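Side-chain contacts in plasmodesmata-located protein 8 (Arabidopsis thaliana, PDB 6GRF), which probably modulates cell-to-cell trafficking at plasmodesmata and carries a tandem DUF26 ectodomain outside the plasma membrane: residues R28-S33 with F47-D52; T22-N27 with L107-N112. All blocks are in the same frame, centred on the assembly; numbering follows the deposited sequence.

Interaction 1 of 2, residues R28-S33 with F47-D52. With NAG (2-acetamido-2-deoxy-beta-D-glucopyranose), chain D.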
loop_
_atom_site.group_PDB
_atom_site.type_symbol
_atom_site.label_atom_id
_atom_site.label_comp_id
_atom_site.label_asym_id
_atom_site.label_seq_id
_atom_site.Cartn_x
_atom_site.Cartn_y
_atom_site.Cartn_z
ATOM N N ARG A 28 -6.838 5.236 -18.971
ATOM C CA ARG A 28 -7.199 4.810 -17.635
ATOM C C ARG A 28 -7.991 3.503 -17.713
ATOM O O ARG A 28 -7.668 2.577 -16.990
ATOM C CB ARG A 28 -7.988 5.902 -16.915
ATOM C CG ARG A 28 -8.428 5.533 -15.508
ATOM C CD ARG A 28 -9.194 6.673 -14.878
ATOM N NE ARG A 28 -9.838 6.254 -13.646
ATOM C CZ ARG A 28 -10.919 5.492 -13.599
ATOM N NH1 ARG A 28 -11.507 5.129 -14.730
ATOM N NH2 ARG A 28 -11.402 5.101 -12.428
ATOM N N ASP A 29 -8.998 3.423 -18.589
ATOM C CA ASP A 29 -9.822 2.201 -18.693
ATOM C C ASP A 29 -8.936 1.008 -19.067
ATOM O O ASP A 29 -9.089 -0.073 -18.516
ATOM C CB ASP A 29 -10.935 2.295 -19.744
ATOM C CG ASP A 29 -12.128 3.146 -19.348
ATOM O OD1 ASP A 29 -12.256 3.465 -18.150
ATOM O OD2 ASP A 29 -12.934 3.486 -20.258
ATOM N N THR A 30 -8.054 1.220 -20.047
ATOM C CA THR A 30 -7.163 0.197 -20.566
ATOM C C THR A 30 -6.257 -0.305 -19.438
ATOM O O THR A 30 -6.041 -1.519 -19.290
ATOM C CB THR A 30 -6.321 0.743 -21.726
ATOM O OG1 THR A 30 -7.221 1.061 -22.785
ATOM C CG2 THR A 30 -5.270 -0.231 -22.213
ATOM N N PHE A 31 -5.719 0.646 -18.667
ATOM C CA PHE A 31 -4.914 0.336 -17.518
ATOM C C PHE A 31 -5.691 -0.577 -16.559
ATOM O O PHE A 31 -5.200 -1.635 -16.218
ATOM C CB PHE A 31 -4.480 1.605 -16.794
ATOM C CG PHE A 31 -3.996 1.358 -15.389
ATOM C CD1 PHE A 31 -2.753 0.796 -15.163
ATOM C CD2 PHE A 31 -4.789 1.675 -14.299
ATOM C CE1 PHE A 31 -2.312 0.558 -13.870
ATOM C CE2 PHE A 31 -4.344 1.438 -13.007
ATOM C CZ PHE A 31 -3.105 0.888 -12.797
ATOM N N LEU A 32 -6.895 -0.164 -16.141
ATOM C CA LEU A 32 -7.667 -0.906 -15.112
ATOM C C LEU A 32 -8.029 -2.299 -15.635
ATOM O O LEU A 32 -7.963 -3.270 -14.917
ATOM C CB LEU A 32 -8.919 -0.120 -14.718
ATOM C CG LEU A 32 -8.658 1.194 -13.977
ATOM C CD1 LEU A 32 -9.960 1.945 -13.758
ATOM C CD2 LEU A 32 -7.956 0.957 -12.645
ATOM N N SER A 33 -8.389 -2.373 -16.913
ATOM C CA SER A 33 -8.645 -3.621 -17.581
ATOM C C SER A 33 -7.411 -4.546 -17.507
ATOM O O SER A 33 -7.556 -5.743 -17.318
ATOM C CB SER A 33 -9.070 -3.352 -18.998
ATOM O OG SER A 33 -9.113 -4.559 -19.726
ATOM N N PHE A 47 2.540 -0.893 -15.007
ATOM C CA PHE A 47 2.011 -0.593 -16.331
ATOM C C PHE A 47 2.288 0.859 -16.731
ATOM O O PHE A 47 2.297 1.748 -15.914
ATOM C CB PHE A 47 0.504 -0.831 -16.388
ATOM C CG PHE A 47 0.083 -2.207 -15.964
ATOM C CD1 PHE A 47 -0.092 -3.214 -16.894
ATOM C CD2 PHE A 47 -0.135 -2.490 -14.625
ATOM C CE1 PHE A 47 -0.483 -4.483 -16.490
ATOM C CE2 PHE A 47 -0.531 -3.756 -14.226
ATOM C CZ PHE A 47 -0.710 -4.747 -15.159
ATOM N N ALA A 48 2.502 1.059 -18.035
ATOM C CA ALA A 48 2.457 2.369 -18.656
ATOM C C ALA A 48 1.585 2.255 -19.912
ATOM O O ALA A 48 1.810 1.367 -20.723
ATOM C CB ALA A 48 3.850 2.834 -18.986
ATOM N N VAL A 49 0.547 3.085 -20.001
ATOM C CA VAL A 49 -0.250 3.199 -21.215
ATOM C C VAL A 49 -0.098 4.620 -21.750
ATOM O O VAL A 49 -0.464 5.568 -21.076
ATOM C CB VAL A 49 -1.740 2.887 -20.989
ATOM C CG1 VAL A 49 -2.513 2.995 -22.295
ATOM C CG2 VAL A 49 -1.951 1.527 -20.348
ATOM N N GLY A 50 0.433 4.729 -22.965
ATOM C CA GLY A 50 0.365 5.944 -23.749
ATOM C C GLY A 50 1.612 6.798 -23.640
ATOM O O GLY A 50 2.703 6.339 -23.295
ATOM N N ASN A 51 1.398 8.084 -23.899
ATOM C CA ASN A 51 2.381 8.948 -24.485
ATOM C C ASN A 51 2.291 10.320 -23.801
ATOM O O ASN A 51 1.198 10.793 -23.457
ATOM C CB ASN A 51 2.161 8.977 -26.003
ATOM C CG ASN A 51 3.111 9.896 -26.729
ATOM O OD1 ASN A 51 2.689 10.892 -27.314
ATOM N ND2 ASN A 51 4.390 9.563 -26.694
ATOM N N ASP A 52 3.457 10.953 -23.626
ATOM C CA ASP A 52 3.652 12.115 -22.759
ATOM C C ASP A 52 2.859 13.320 -23.291
ATOM O O ASP A 52 2.952 13.644 -24.478
ATOM C CB ASP A 52 5.148 12.420 -22.654
ATOM C CG ASP A 52 5.515 13.447 -21.599
ATOM O OD1 ASP A 52 6.729 13.696 -21.432
ATOM O OD2 ASP A 52 4.590 13.985 -20.953
HETATM C C1 NAG D . 5.424 10.354 -27.318
HETATM C C2 NAG D . 6.844 9.792 -27.313
HETATM C C3 NAG D . 7.823 10.948 -27.544
HETATM C C4 NAG D . 7.365 11.913 -28.653
HETATM C C5 NAG D . 5.870 12.253 -28.613
HETATM C C6 NAG D . 5.400 13.063 -29.821
HETATM C C7 NAG D . 6.708 7.808 -25.844
HETATM C C8 NAG D . 7.072 7.236 -24.504
HETATM N N2 NAG D . 7.124 9.068 -26.073
HETATM O O3 NAG D . 9.118 10.417 -27.869
HETATM O O4 NAG D . 8.102 13.134 -28.529
HETATM O O5 NAG D . 5.116 11.043 -28.536
HETATM O O6 NAG D . 4.168 13.721 -29.508
HETATM O O7 NAG D . 6.061 7.146 -26.651
#

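Interaction 2 of 2, residues T22-N27 with L107-N112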
loop_
_atom_site.group_PDB
_atom_site.type_symbol
_atom_site.label_atom_id
_atom_site.label_comp_id
_atom_site.label_asym_id
_atom_site.label_seq_id
_atom_site.Cartn_x
_atom_site.Cartn_y
_atom_site.Cartn_z
ATOM N N THR A 22 -11.860 11.675 -23.461
ATOM C CA THR A 22 -10.506 12.104 -23.723
ATOM C C THR A 22 -9.618 10.869 -23.815
ATOM O O THR A 22 -9.967 9.808 -23.305
ATOM C CB THR A 22 -10.027 13.093 -22.654
ATOM O OG1 THR A 22 -10.164 12.487 -21.365
ATOM C CG2 THR A 22 -10.783 14.404 -22.709
ATOM N N PRO A 23 -8.475 10.950 -24.525
ATOM C CA PRO A 23 -7.487 9.873 -24.513
ATOM C C PRO A 23 -7.089 9.383 -23.110
ATOM O O PRO A 23 -6.890 8.196 -22.928
ATOM C CB PRO A 23 -6.291 10.507 -25.234
ATOM C CG PRO A 23 -6.931 11.476 -26.209
ATOM C CD PRO A 23 -8.122 12.032 -25.460
ATOM N N PHE A 24 -7.000 10.290 -22.133
ATOM C CA PHE A 24 -6.664 9.881 -20.787
ATOM C C PHE A 24 -7.740 8.941 -20.221
ATOM O O PHE A 24 -7.394 7.937 -19.593
ATOM C CB PHE A 24 -6.428 11.061 -19.849
ATOM C CG PHE A 24 -6.075 10.586 -18.462
ATOM C CD1 PHE A 24 -7.064 10.374 -17.511
ATOM C CD2 PHE A 24 -4.770 10.255 -18.138
ATOM C CE1 PHE A 24 -6.741 9.897 -16.248
ATOM C CE2 PHE A 24 -4.448 9.783 -16.873
ATOM C CZ PHE A 24 -5.435 9.601 -15.930
ATOM N N GLU A 25 -9.027 9.257 -20.419
ATOM C CA GLU A 25 -10.096 8.382 -19.928
ATOM C C GLU A 25 -9.903 6.977 -20.517
ATOM O O GLU A 25 -9.995 5.985 -19.795
ATOM C CB GLU A 25 -11.493 8.921 -20.253
ATOM C CG GLU A 25 -12.615 8.098 -19.625
ATOM C CD GLU A 25 -14.036 8.623 -19.785
ATOM O OE1 GLU A 25 -14.352 9.157 -20.864
ATOM O OE2 GLU A 25 -14.838 8.478 -18.832
ATOM N N SER A 26 -9.638 6.907 -21.827
ATOM C CA SER A 26 -9.398 5.641 -22.542
ATOM C C SER A 26 -8.199 4.901 -21.947
ATOM O O SER A 26 -8.231 3.683 -21.773
ATOM C CB SER A 26 -9.172 5.878 -24.015
ATOM O OG SER A 26 -10.344 6.383 -24.624
ATOM N N ASN A 27 -7.129 5.653 -21.679
ATOM C CA ASN A 27 -5.867 5.095 -21.202
ATOM C C ASN A 27 -6.061 4.518 -19.787
ATOM O O ASN A 27 -5.530 3.450 -19.458
ATOM C CB ASN A 27 -4.740 6.131 -21.293
ATOM C CG ASN A 27 -4.285 6.380 -22.721
ATOM O OD1 ASN A 27 -4.578 5.588 -23.610
ATOM N ND2 ASN A 27 -3.544 7.454 -22.935
ATOM N N LEU A 107 -3.935 -0.477 -5.117
ATOM C CA LEU A 107 -4.032 -0.079 -6.521
ATOM C C LEU A 107 -3.692 1.404 -6.639
ATOM O O LEU A 107 -4.180 2.202 -5.861
ATOM C CB LEU A 107 -5.461 -0.349 -6.982
ATOM C CG LEU A 107 -5.765 0.016 -8.429
ATOM C CD1 LEU A 107 -4.934 -0.831 -9.385
ATOM C CD2 LEU A 107 -7.239 -0.158 -8.706
ATOM N N ARG A 108 -2.881 1.762 -7.640
ATOM C CA ARG A 108 -2.445 3.147 -7.820
ATOM C C ARG A 108 -2.269 3.457 -9.310
ATOM O O ARG A 108 -1.735 2.654 -10.062
ATOM C CB ARG A 108 -1.114 3.385 -7.103
ATOM C CG ARG A 108 -0.641 4.829 -7.116
ATOM C CD ARG A 108 0.677 5.014 -6.383
ATOM N NE ARG A 108 1.134 6.395 -6.427
ATOM C CZ ARG A 108 2.359 6.804 -6.092
ATOM N NH1 ARG A 108 3.208 5.981 -5.497
ATOM N NH2 ARG A 108 2.738 8.041 -6.375
ATOM N N TYR A 109 -2.669 4.665 -9.696
ATOM C CA TYR A 109 -2.329 5.189 -11.000
ATOM C C TYR A 109 -2.170 6.708 -10.918
ATOM O O TYR A 109 -2.765 7.359 -10.073
ATOM C CB TYR A 109 -3.383 4.766 -12.023
ATOM C CG TYR A 109 -4.699 5.486 -11.879
ATOM C CD1 TYR A 109 -4.867 6.754 -12.419
ATOM C CD2 TYR A 109 -5.776 4.903 -11.230
ATOM C CE1 TYR A 109 -6.061 7.438 -12.298
ATOM C CE2 TYR A 109 -6.986 5.575 -11.104
ATOM C CZ TYR A 109 -7.120 6.850 -11.631
ATOM O OH TYR A 109 -8.282 7.555 -11.537
ATOM N N GLU A 110 -1.346 7.251 -11.821
ATOM C CA GLU A 110 -1.148 8.688 -11.957
ATOM C C GLU A 110 -0.774 9.014 -13.410
ATOM O O GLU A 110 -0.498 8.114 -14.209
ATOM C CB GLU A 110 -0.016 9.200 -11.062
ATOM C CG GLU A 110 0.241 8.378 -9.818
ATOM C CD GLU A 110 0.282 9.192 -8.541
ATOM O OE1 GLU A 110 -0.443 8.825 -7.578
ATOM O OE2 GLU A 110 1.044 10.184 -8.515
ATOM N N THR A 111 -0.690 10.317 -13.694
ATOM C CA THR A 111 -0.270 10.871 -14.976
ATOM C C THR A 111 1.249 11.081 -15.007
ATOM O O THR A 111 1.807 11.379 -16.042
ATOM C CB THR A 111 -0.939 12.224 -15.249
ATOM O OG1 THR A 111 -0.575 13.115 -14.193
ATOM C CG2 THR A 111 -2.444 12.133 -15.353
ATOM N N ASN A 112 1.907 10.977 -13.849
ATOM C CA ASN A 112 3.371 11.127 -13.757
ATOM C C ASN A 112 3.990 9.743 -13.527
ATOM O O ASN A 112 3.383 8.876 -12.902
ATOM C CB ASN A 112 3.818 12.085 -12.644
ATOM C CG ASN A 112 2.782 13.128 -12.273
ATOM O OD1 ASN A 112 2.538 14.074 -13.027
ATOM N ND2 ASN A 112 2.161 12.954 -11.111
#

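Interaction 1 of 2, residues R28-S33 with F47-D52
The hydroxyl of Thr30 is turned back along its own helix, where OG1 bonds to the carbonyl oxygen of Ser26 one turn earlier. This chi1 of -65° leaves the methyl anti to the backbone N, and Thr30 CG2 meets Val49 CG2 at 4.2 Å on the solvent side of the contact. Val49 CG2 also reaches Phe31, 4.2 Å from its backbone N and 4.4 Å from its CB. Deeper in, the two phenylalanines cross nearly at right angles. Phe31 CE1 lies 3.8 Å from Phe47 CD2, while Phe47 CB sits in the plane of the Phe31 ring, at its edge, 3.8 Å from Phe31 CD1. The ring planes stand at 81° and the approach is oblique, an apolar contact. Past Gly50, whose positive phi suits glycine, Asn51 ND2 is bonded to C1 of an N-acetylglucosamine, so the chain beyond the strand carries an N-linked sugar. Segment 28-33 of helix 23-39 runs roughly antiparallel to 47-49, in strand 44-49, the outermost on this side of the first sheet; Phe47 and Val49 pair through their backbones with strand 62-68, and on the helix Leu32 touches Val85 and Thr89 of helix 74-91.

Interaction 2 of 2, residues T22-N27 with L107-N112
Phe24 reaches Thr111 and Tyr109 because its chi1 of -180° carries CG fully away from the backbone N, while a chi1 of 59° at Thr111 lodges OG1 between backbone N and carbonyl carbon and turns CG2 to the ring. The contact lies in the first Gnk2-homologous (DUF26) domain, where helices 23-39 and 74-91 pack on one face of a five-stranded antiparallel sheet. In the modelled conformer, one of two for this threonine, Thr111 CG2 lies 3.4 Å from Phe24 CE2, a closeness to be read with caution. It approaches obliquely, and the two side chains cross at about a right angle. Tyr109 CE1 comes near the plane of the Phe24 ring at its edge, 4.3 Å from Phe24 CZ. Tyr96 adds an edge-to-face ring and Tyr18 a third aromatic neighbour, so tyrosines make up much of the surroundings of the buried Phe24. The phenol of Tyr109 is held at its far end, OH bonding to both Arg28 NE and Ser95 O. Glu110, whose first side-chain bond leads away from segment 22-27, pairs with Arg108, whose guanidinium also makes a cation-pi contact with Phe114. Arg108 NE donates to Glu110 OE1 over 3.1 Å at 165°, with the oxygen in the guanidinium plane but the nitrogen above the carboxylate plane.

From the N terminus, the chain passes strand 8-13 and enters helix 23-39, which serves both contacts. Its N-terminal turn, with the capping Thr22 (22-27), closes the long loop of interaction 2, with 79 residues before 107-112. The next turns, 28-33, close the short loop of interaction 1 after 13 residues, at 47-52, so the short loop lies wholly within the long one and the two do not cross. Together they fix one helix to an outermost strand, 44-49, and to the central strand 105-110 of the same sheet, spanning strand 62-68 between them. The contacts also touch directly: Phe31 CE2 packs 3.6 Å from Tyr109 CB, and Val49 CG1 lies 3.6 Å from Asn27 OD1.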